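Local coordinates for protein Exo-arabinanase (Penicillium chrysogenum, PDB 3A72) that probably hydrolyses alpha-1,5-linked arabinan from a chain end, as an exo-acting glycosyl hydrolase that binds arabinobiose, at residues Leu79-Phe84 / Thr109-Thr114; Thr73-Gly78 / Val131-Ala136; Asn42-Pro45 / Val50-Pro53. All coordinates share one frame; numbering follows the deposited sequence.

Interaction 1 of 3, residues Leu79-Phe84 / Thr109-Thr114. With AHR (alpha-L-arabinofuranose), chain B.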
loop_
_atom_site.group_PDB
_atom_site.type_symbol
_atom_site.label_atom_id
_atom_site.label_comp_id
_atom_site.label_asym_id
_atom_site.label_seq_id
_atom_site.Cartn_x
_atom_site.Cartn_y
_atom_site.Cartn_z
ATOM N N LEU A 79 11.401 0.400 -12.849
ATOM C CA LEU A 79 10.560 0.133 -11.645
ATOM C C LEU A 79 9.511 1.207 -11.622
ATOM O O LEU A 79 9.775 2.363 -11.257
ATOM C CB LEU A 79 11.408 0.085 -10.388
ATOM C CG LEU A 79 12.478 -0.994 -10.344
ATOM C CD1 LEU A 79 13.084 -1.104 -8.948
ATOM C CD2 LEU A 79 11.954 -2.365 -10.846
ATOM N N ARG A 80 8.339 0.862 -12.132
ATOM C CA ARG A 80 7.374 1.816 -12.638
ATOM C C ARG A 80 6.151 2.041 -11.791
ATOM O O ARG A 80 5.726 3.184 -11.584
ATOM C CB ARG A 80 6.953 1.393 -14.069
ATOM C CG ARG A 80 6.141 2.454 -14.811
ATOM C CD ARG A 80 5.832 2.028 -16.280
ATOM N NE ARG A 80 7.066 1.651 -16.973
ATOM C CZ ARG A 80 7.940 2.460 -17.506
ATOM N NH1 ARG A 80 7.680 3.778 -17.597
ATOM N NH2 ARG A 80 9.072 1.982 -17.994
ATOM N N TYR A 81 5.527 0.940 -11.343
ATOM C CA TYR A 81 4.257 0.994 -10.636
ATOM C C TYR A 81 4.365 0.332 -9.232
ATOM O O TYR A 81 5.047 -0.677 -9.049
ATOM C CB TYR A 81 3.146 0.278 -11.358
ATOM C CG TYR A 81 2.543 0.959 -12.575
ATOM C CD1 TYR A 81 2.835 2.280 -12.942
ATOM C CD2 TYR A 81 1.635 0.242 -13.373
ATOM C CE1 TYR A 81 2.241 2.854 -14.076
ATOM C CE2 TYR A 81 1.061 0.794 -14.474
ATOM C CZ TYR A 81 1.373 2.114 -14.827
ATOM O OH TYR A 81 0.780 2.718 -15.937
ATOM N N GLN A 82 3.617 0.919 -8.310
ATOM C CA GLN A 82 3.163 0.227 -7.106
ATOM C C GLN A 82 4.297 -0.288 -6.209
ATOM O O GLN A 82 4.363 -1.441 -5.850
ATOM C CB GLN A 82 2.215 -0.911 -7.505
ATOM C CG GLN A 82 0.987 -0.365 -8.223
ATOM C CD GLN A 82 0.518 -1.149 -9.425
ATOM O OE1 GLN A 82 0.797 -2.359 -9.553
ATOM N NE2 GLN A 82 -0.231 -0.495 -10.288
ATOM N N PRO A 83 5.168 0.644 -5.766
ATOM C CA PRO A 83 6.195 0.261 -4.796
ATOM C C PRO A 83 5.561 -0.074 -3.462
ATOM O O PRO A 83 4.398 0.239 -3.154
ATOM C CB PRO A 83 7.046 1.534 -4.674
ATOM C CG PRO A 83 6.057 2.649 -4.912
ATOM C CD PRO A 83 5.157 2.082 -6.008
ATOM N N PHE A 84 6.354 -0.686 -2.593
ATOM C CA PHE A 84 5.979 -0.975 -1.204
ATOM C C PHE A 84 7.247 -1.160 -0.416
ATOM O O PHE A 84 8.074 -2.015 -0.758
ATOM C CB PHE A 84 5.101 -2.255 -1.081
ATOM C CG PHE A 84 4.527 -2.358 0.299
ATOM C CD1 PHE A 84 3.435 -1.615 0.639
ATOM C CD2 PHE A 84 5.108 -3.122 1.291
ATOM C CE1 PHE A 84 2.903 -1.589 1.891
ATOM C CE2 PHE A 84 4.591 -3.130 2.567
ATOM C CZ PHE A 84 3.490 -2.378 2.883
ATOM N N THR A 109 8.262 0.562 -20.882
ATOM C CA THR A 109 7.562 1.777 -21.248
ATOM C C THR A 109 6.270 1.491 -22.003
ATOM O O THR A 109 5.268 2.198 -21.849
ATOM C CB THR A 109 8.480 2.683 -22.080
ATOM O OG1 THR A 109 9.676 2.972 -21.360
ATOM C CG2 THR A 109 7.749 3.961 -22.488
ATOM N N ASP A 110 6.291 0.441 -22.841
ATOM C CA ASP A 110 5.113 0.074 -23.635
ATOM C C ASP A 110 4.006 -0.607 -22.827
ATOM O O ASP A 110 2.982 -0.958 -23.438
ATOM C CB ASP A 110 5.530 -0.755 -24.856
ATOM C CG ASP A 110 6.062 -2.141 -24.525
ATOM O OD1 ASP A 110 6.000 -2.577 -23.366
ATOM O OD2 ASP A 110 6.587 -2.787 -25.476
ATOM N N LEU A 111 4.172 -0.784 -21.521
ATOM C CA LEU A 111 3.140 -1.340 -20.645
ATOM C C LEU A 111 2.828 -2.788 -20.997
ATOM O O LEU A 111 1.758 -3.308 -20.639
ATOM C CB LEU A 111 1.865 -0.495 -20.583
ATOM C CG LEU A 111 2.081 0.957 -20.197
ATOM C CD1 LEU A 111 0.716 1.657 -20.093
ATOM C CD2 LEU A 111 2.861 1.154 -18.911
ATOM N N SER A 112 3.746 -3.505 -21.645
ATOM C CA SER A 112 3.410 -4.819 -22.173
ATOM C C SER A 112 3.423 -5.936 -21.148
ATOM O O SER A 112 2.885 -7.013 -21.449
ATOM C CB SER A 112 4.374 -5.177 -23.311
ATOM O OG SER A 112 5.732 -5.171 -22.874
ATOM N N SER A 113 3.999 -5.747 -19.989
ATOM C CA SER A 113 4.112 -6.797 -18.980
ATOM C C SER A 113 4.228 -6.174 -17.604
ATOM O O SER A 113 4.533 -5.003 -17.481
ATOM C CB SER A 113 5.304 -7.699 -19.276
ATOM O OG SER A 113 6.524 -6.972 -19.306
ATOM N N THR A 114 4.026 -7.021 -16.601
ATOM C CA THR A 114 4.151 -6.671 -15.186
ATOM C C THR A 114 5.007 -7.702 -14.477
ATOM O O THR A 114 4.949 -8.886 -14.800
ATOM C CB THR A 114 2.747 -6.556 -14.541
ATOM O OG1 THR A 114 1.947 -7.692 -14.936
ATOM C CG2 THR A 114 2.045 -5.295 -14.944
HETATM O O5 AHR B . -0.484 2.396 -9.968
HETATM C C5 AHR B . -0.595 2.902 -11.330
HETATM C C4 AHR B . -2.011 2.671 -11.814
HETATM O O4 AHR B . -2.234 1.222 -11.894
HETATM C C3 AHR B . -2.192 3.100 -13.264
HETATM O O3 AHR B . -2.504 4.504 -13.370
HETATM C C2 AHR B . -3.428 2.263 -13.654
HETATM O O2 AHR B . -3.505 2.021 -15.078
HETATM C C1 AHR B . -3.207 0.945 -12.898
#
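In the sugar-binding pocket of this propeller enzyme, Tyr81 and Arg80 meet Leu111 and Thr109 of the loop between strands 100-106 and 114-121. The methyl CD2 of Leu111 packs against the phenol end of Tyr81, 4.0 Å from its OH, and 4.1 Å from Arg80 CD, with the leucine side chain about at right angles to both. Arg80 starts with CG anti to the backbone N (chi1 -169°) and bends at chi3 (-53°), which carries the guanidinium to Thr109. CA of Thr109 lies over one face of that group, 3.6 Å above its plane and offset toward the rim. Arg80 NH2 and the backbone N of Thr109 are both donors and merely touch. What fixes the arginine lies just outside, where NE bonds to Ile107 O and NH2 forms a salt bridge with Glu46, whose other carboxylate oxygen bonds to Thr109 OG1.

The fold is a six-bladed beta-propeller. Gln82 begins a blade's first strand; Arg80 precedes it, and at a classic beta bulge Arg80 and Tyr81 both face Ser105 as the chain turns a corner at Tyr81. One face of the Tyr81 ring receives the arabinofuranose C5, 3.7 Å above its centre, a CH-pi contact. Gln82 NE2 donates to O5 of the same sugar over 2.9 Å, nearly straight at 170°, while Gln82 OE1 accepts from Glu151 N, which fixes the amide's rotation.

Interaction 2 of 3, residues Thr73-Gly78 / Val131-Ala136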
loop_
_atom_site.group_PDB
_atom_site.type_symbol
_atom_site.label_atom_id
_atom_site.label_comp_id
_atom_site.label_asym_id
_atom_site.label_seq_id
_atom_site.Cartn_x
_atom_site.Cartn_y
_atom_site.Cartn_z
ATOM N N THR A 73 17.586 -3.155 -12.055
ATOM C CA THR A 73 18.778 -3.871 -12.421
ATOM C C THR A 73 18.486 -5.281 -12.935
ATOM O O THR A 73 19.334 -5.884 -13.578
ATOM C CB THR A 73 19.754 -3.967 -11.221
ATOM O OG1 THR A 73 19.090 -4.655 -10.178
ATOM C CG2 THR A 73 20.196 -2.587 -10.791
ATOM N N VAL A 74 17.284 -5.817 -12.637
ATOM C CA VAL A 74 16.987 -7.190 -13.022
ATOM C C VAL A 74 16.492 -7.251 -14.479
ATOM O O VAL A 74 16.970 -8.158 -15.235
ATOM C CB VAL A 74 16.047 -7.833 -12.028
ATOM C CG1 VAL A 74 14.734 -7.116 -11.857
ATOM C CG2 VAL A 74 15.870 -9.293 -12.452
ATOM N N ASN A 75 15.592 -6.379 -14.892
ATOM C CA ASN A 75 15.046 -6.408 -16.228
ATOM C C ASN A 75 15.454 -5.253 -17.121
ATOM O O ASN A 75 15.397 -5.353 -18.339
ATOM C CB ASN A 75 13.518 -6.396 -16.176
ATOM C CG ASN A 75 12.920 -7.623 -15.518
ATOM O OD1 ASN A 75 13.437 -8.739 -15.622
ATOM N ND2 ASN A 75 11.788 -7.418 -14.857
ATOM N N GLY A 76 15.780 -4.108 -16.549
ATOM C CA GLY A 76 16.060 -2.935 -17.297
ATOM C C GLY A 76 14.835 -2.246 -17.881
ATOM O O GLY A 76 14.984 -1.355 -18.709
ATOM N N TYR A 77 13.658 -2.644 -17.491
ATOM C CA TYR A 77 12.393 -2.112 -18.000
ATOM C C TYR A 77 12.051 -0.783 -17.359
ATOM O O TYR A 77 11.523 0.146 -18.015
ATOM C CB TYR A 77 11.228 -3.058 -17.776
ATOM C CG TYR A 77 11.338 -4.454 -18.352
ATOM C CD1 TYR A 77 12.227 -4.776 -19.373
ATOM C CD2 TYR A 77 10.569 -5.493 -17.845
ATOM C CE1 TYR A 77 12.308 -6.071 -19.864
ATOM C CE2 TYR A 77 10.641 -6.773 -18.305
ATOM C CZ TYR A 77 11.508 -7.066 -19.301
ATOM O OH TYR A 77 11.574 -8.387 -19.743
ATOM N N GLY A 78 12.285 -0.697 -16.047
ATOM C CA GLY A 78 11.857 0.434 -15.217
ATOM C C GLY A 78 11.023 -0.067 -14.047
ATOM O O GLY A 78 10.088 -0.850 -14.229
ATOM N N VAL A 131 16.661 -9.333 -5.074
ATOM C CA VAL A 131 16.521 -10.615 -4.395
ATOM C C VAL A 131 15.769 -11.627 -5.216
ATOM O O VAL A 131 16.296 -12.745 -5.441
ATOM C CB VAL A 131 15.858 -10.443 -2.992
ATOM C CG1 VAL A 131 15.807 -11.793 -2.321
ATOM C CG2 VAL A 131 16.603 -9.441 -2.125
ATOM N N SER A 132 14.547 -11.325 -5.673
ATOM C CA SER A 132 13.781 -12.307 -6.415
ATOM C C SER A 132 12.631 -11.626 -7.170
ATOM O O SER A 132 12.214 -10.517 -6.848
ATOM C CB SER A 132 13.256 -13.376 -5.496
ATOM O OG SER A 132 12.381 -12.791 -4.604
ATOM N N HIS A 133 12.119 -12.383 -8.144
ATOM C CA HIS A 133 10.796 -12.102 -8.679
ATOM C C HIS A 133 9.766 -12.740 -7.761
ATOM O O HIS A 133 9.936 -13.879 -7.340
ATOM C CB HIS A 133 10.609 -12.760 -10.031
ATOM C CG HIS A 133 11.548 -12.269 -11.075
ATOM N ND1 HIS A 133 12.827 -12.718 -11.440
ATOM C CD2 HIS A 133 11.300 -11.241 -11.867
ATOM C CE1 HIS A 133 13.286 -11.941 -12.438
ATOM N NE2 HIS A 133 12.366 -11.019 -12.717
ATOM N N ILE A 134 8.688 -12.012 -7.471
ATOM C CA ILE A 134 7.551 -12.588 -6.713
ATOM C C ILE A 134 6.537 -13.171 -7.681
ATOM O O ILE A 134 6.171 -14.342 -7.581
ATOM C CB ILE A 134 6.934 -11.495 -5.793
ATOM C CG1 ILE A 134 7.995 -10.815 -4.927
ATOM C CG2 ILE A 134 5.824 -12.126 -4.977
ATOM C CD1 ILE A 134 7.500 -9.866 -3.867
ATOM N N ALA A 135 6.069 -12.347 -8.630
ATOM C CA ALA A 135 4.962 -12.740 -9.499
ATOM C C ALA A 135 4.983 -11.859 -10.724
ATOM O O ALA A 135 5.156 -10.655 -10.591
ATOM C CB ALA A 135 3.623 -12.553 -8.773
ATOM N N ALA A 136 4.744 -12.436 -11.899
ATOM C CA ALA A 136 4.772 -11.696 -13.156
ATOM C C ALA A 136 3.496 -11.979 -13.938
ATOM O O ALA A 136 2.869 -13.027 -13.782
ATOM C CB ALA A 136 5.993 -11.993 -13.967
#
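Val74 and Asn75 touch His133 at the surface, where the linker leading into a propeller blade passes the outermost strand of that blade, 129-137. The apolar part comes from Val74. A chi1 of 58° puts CG1 between the backbone N and the carbonyl carbon and leaves CG2 anti to N, on the side of His133. This CG2 methyl approaches the imidazole obliquely and comes within 3.7 Å of the position modelled as CE1 of His133. Phe130 widens this patch: its ring meets that of His133 edge-to-face and also touches Thr73 and Val74.

The second part is the contact of the Asn75 amide with the ring edge. The imidazole is probably turned over in the model, which leaves the identity of its ring positions doubtful. Asn75 OD1 lies near the ring plane, 3.8 Å from the position modelled as NE2 of His133, with the amide and imidazole planes 28° apart. Asn75 ND2 has firmer partners elsewhere, bonding to Ser106 OG and to Asp115 OD2.

Within the linker, CB of Asn75 lies 3.4 Å above the centre of the Tyr77 ring. Asp72 braces the backbone of this turn, one carboxylate oxygen accepting from Asn75 N and the other from Gly78 N. The chemistry across the contact is therefore van der Waals touching along a small area, and the orientation of the Asn75 amide is set by Ser106 and Asp115 more than by the histidine beside it.

Interaction 3 of 3, residues Asn42-Pro45 / Val50-Pro53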
loop_
_atom_site.group_PDB
_atom_site.type_symbol
_atom_site.label_atom_id
_atom_site.label_comp_id
_atom_site.label_asym_id
_atom_site.label_seq_id
_atom_site.Cartn_x
_atom_site.Cartn_y
_atom_site.Cartn_z
ATOM N N ASN A 42 7.453 7.361 -9.926
ATOM C CA ASN A 42 8.180 8.578 -10.318
ATOM C C ASN A 42 8.265 8.592 -11.829
ATOM O O ASN A 42 9.043 7.809 -12.441
ATOM C CB ASN A 42 9.533 8.534 -9.621
ATOM C CG ASN A 42 10.330 9.816 -9.718
ATOM O OD1 ASN A 42 11.389 9.899 -10.464
ATOM N ND2 ASN A 42 9.937 10.795 -9.084
ATOM N N TYR A 43 7.453 9.414 -12.450
ATOM C CA TYR A 43 7.223 9.374 -13.921
ATOM C C TYR A 43 8.206 10.293 -14.647
ATOM O O TYR A 43 7.864 11.239 -15.330
ATOM C CB TYR A 43 5.783 9.720 -14.235
ATOM C CG TYR A 43 4.761 8.720 -13.753
ATOM C CD1 TYR A 43 4.152 7.858 -14.645
ATOM C CD2 TYR A 43 4.403 8.624 -12.395
ATOM C CE1 TYR A 43 3.210 6.918 -14.248
ATOM C CE2 TYR A 43 3.449 7.673 -12.001
ATOM C CZ TYR A 43 2.882 6.828 -12.931
ATOM O OH TYR A 43 1.943 5.890 -12.574
ATOM N N SER A 44 9.471 9.959 -14.519
ATOM C CA SER A 44 10.550 10.688 -15.178
ATOM C C SER A 44 10.547 10.316 -16.664
ATOM O O SER A 44 10.232 9.214 -17.065
ATOM C CB SER A 44 11.853 10.424 -14.493
ATOM O OG SER A 44 12.184 9.032 -14.470
ATOM N N PRO A 45 10.997 11.267 -17.520
ATOM C CA PRO A 45 11.142 10.923 -18.933
ATOM C C PRO A 45 12.228 9.905 -19.160
ATOM O O PRO A 45 13.277 9.909 -18.495
ATOM C CB PRO A 45 11.574 12.279 -19.560
ATOM C CG PRO A 45 11.557 13.286 -18.545
ATOM C CD PRO A 45 11.381 12.655 -17.210
ATOM N N VAL A 50 12.716 4.337 -15.599
ATOM C CA VAL A 50 12.206 4.867 -14.334
ATOM C C VAL A 50 12.694 4.011 -13.147
ATOM O O VAL A 50 13.032 2.826 -13.253
ATOM C CB VAL A 50 10.675 4.981 -14.350
ATOM C CG1 VAL A 50 10.211 6.066 -15.310
ATOM C CG2 VAL A 50 10.002 3.618 -14.639
ATOM N N TYR A 51 12.714 4.681 -11.983
ATOM C CA TYR A 51 13.204 4.120 -10.741
ATOM C C TYR A 51 12.285 4.532 -9.608
ATOM O O TYR A 51 11.468 5.459 -9.756
ATOM C CB TYR A 51 14.693 4.617 -10.473
ATOM C CG TYR A 51 14.736 6.139 -10.477
ATOM C CD1 TYR A 51 14.395 6.911 -9.372
ATOM C CD2 TYR A 51 15.095 6.836 -11.604
ATOM C CE1 TYR A 51 14.397 8.277 -9.369
ATOM C CE2 TYR A 51 15.105 8.219 -11.625
ATOM C CZ TYR A 51 14.753 8.941 -10.500
ATOM O OH TYR A 51 14.770 10.307 -10.550
ATOM N N PHE A 52 12.447 3.926 -8.441
ATOM C CA PHE A 52 11.761 4.374 -7.230
ATOM C C PHE A 52 12.708 5.195 -6.345
ATOM O O PHE A 52 13.696 4.661 -5.863
ATOM C CB PHE A 52 11.195 3.225 -6.438
ATOM C CG PHE A 52 10.105 2.434 -7.126
ATOM C CD1 PHE A 52 9.014 3.066 -7.731
ATOM C CD2 PHE A 52 10.158 1.046 -7.147
ATOM C CE1 PHE A 52 8.020 2.305 -8.349
ATOM C CE2 PHE A 52 9.159 0.301 -7.728
ATOM C CZ PHE A 52 8.093 0.940 -8.336
ATOM N N PRO A 53 12.424 6.477 -6.144
ATOM C CA PRO A 53 13.268 7.306 -5.276
ATOM C C PRO A 53 12.989 6.966 -3.822
ATOM O O PRO A 53 11.883 6.635 -3.479
ATOM C CB PRO A 53 12.831 8.727 -5.588
ATOM C CG PRO A 53 11.425 8.588 -6.049
ATOM C CD PRO A 53 11.313 7.245 -6.733
HETATM O O HOH W 1 8.922 4.966 -10.768
HETATM O O HOH W 2 11.785 7.505 -12.193
#
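Asn42 and Ser44 face Val50, Tyr51 and Pro53 across the connection between the second and third strands, 36-42 and 52-57, of a propeller blade. The side chains of Asn42, Ser44, Val50 and Pro53 start out toward the opposing segment, the far end of the Tyr51 ring comes alongside, and two waters are set between the backbones. Asn42 extends its CG anti to the backbone N (chi1 -170°) and brings CB against Pro53 CD, at 3.6 Å, the two side chains crossing at a slant. The same amide passes beside the Tyr51 ring at an angle, the two planes being 40° apart. CG1 of Val50 is 3.6 Å from both Asn42 O and Ser44 O, with Ser44 OG beside it.

The turn starts with an inverse gamma turn centred on Tyr43, closed by a weak bond from Ser44 N to Asn42 O. Water takes the place of direct strand pairing here. One molecule accepts from Asn42 N and lies 2.8 Å from Tyr51 O, a hydrogen bond across the gap. The second accepts from Tyr51 N and is hydrogen-bonded to both Asn42 O and Ser44 OG; for both waters, other acceptors nearby compete for the protons. Tyr51, whose ring also meets that of His71, turns one face to this second water: the water oxygen sits 3.3 Å above the plane, over the ring centre.

The three contacts lie side by side in one part of the propeller, spanning two adjacent blades. Interactions 1 and 2, with centres 10 Å apart, belong to the same blade and touch where Thr114 O lies 3.4 Å from Ala136 CB. Interaction 3 sits in the preceding blade, its centre 11 Å from that of interaction 1; Leu79 N and Val50 O, 3.0 Å apart, probably form a hydrogen bond between them. Interaction 3 also meets interaction 2, with Val50 CG2 3.7 Å from Gly78 CA. Glu46 OE2, tied to interaction 1, accepts from Val50 N as well. Only interaction 1 contributes pocket residues, while Tyr43 OH of interaction 3 packs against Tyr81, and interaction 2 stays at the surface.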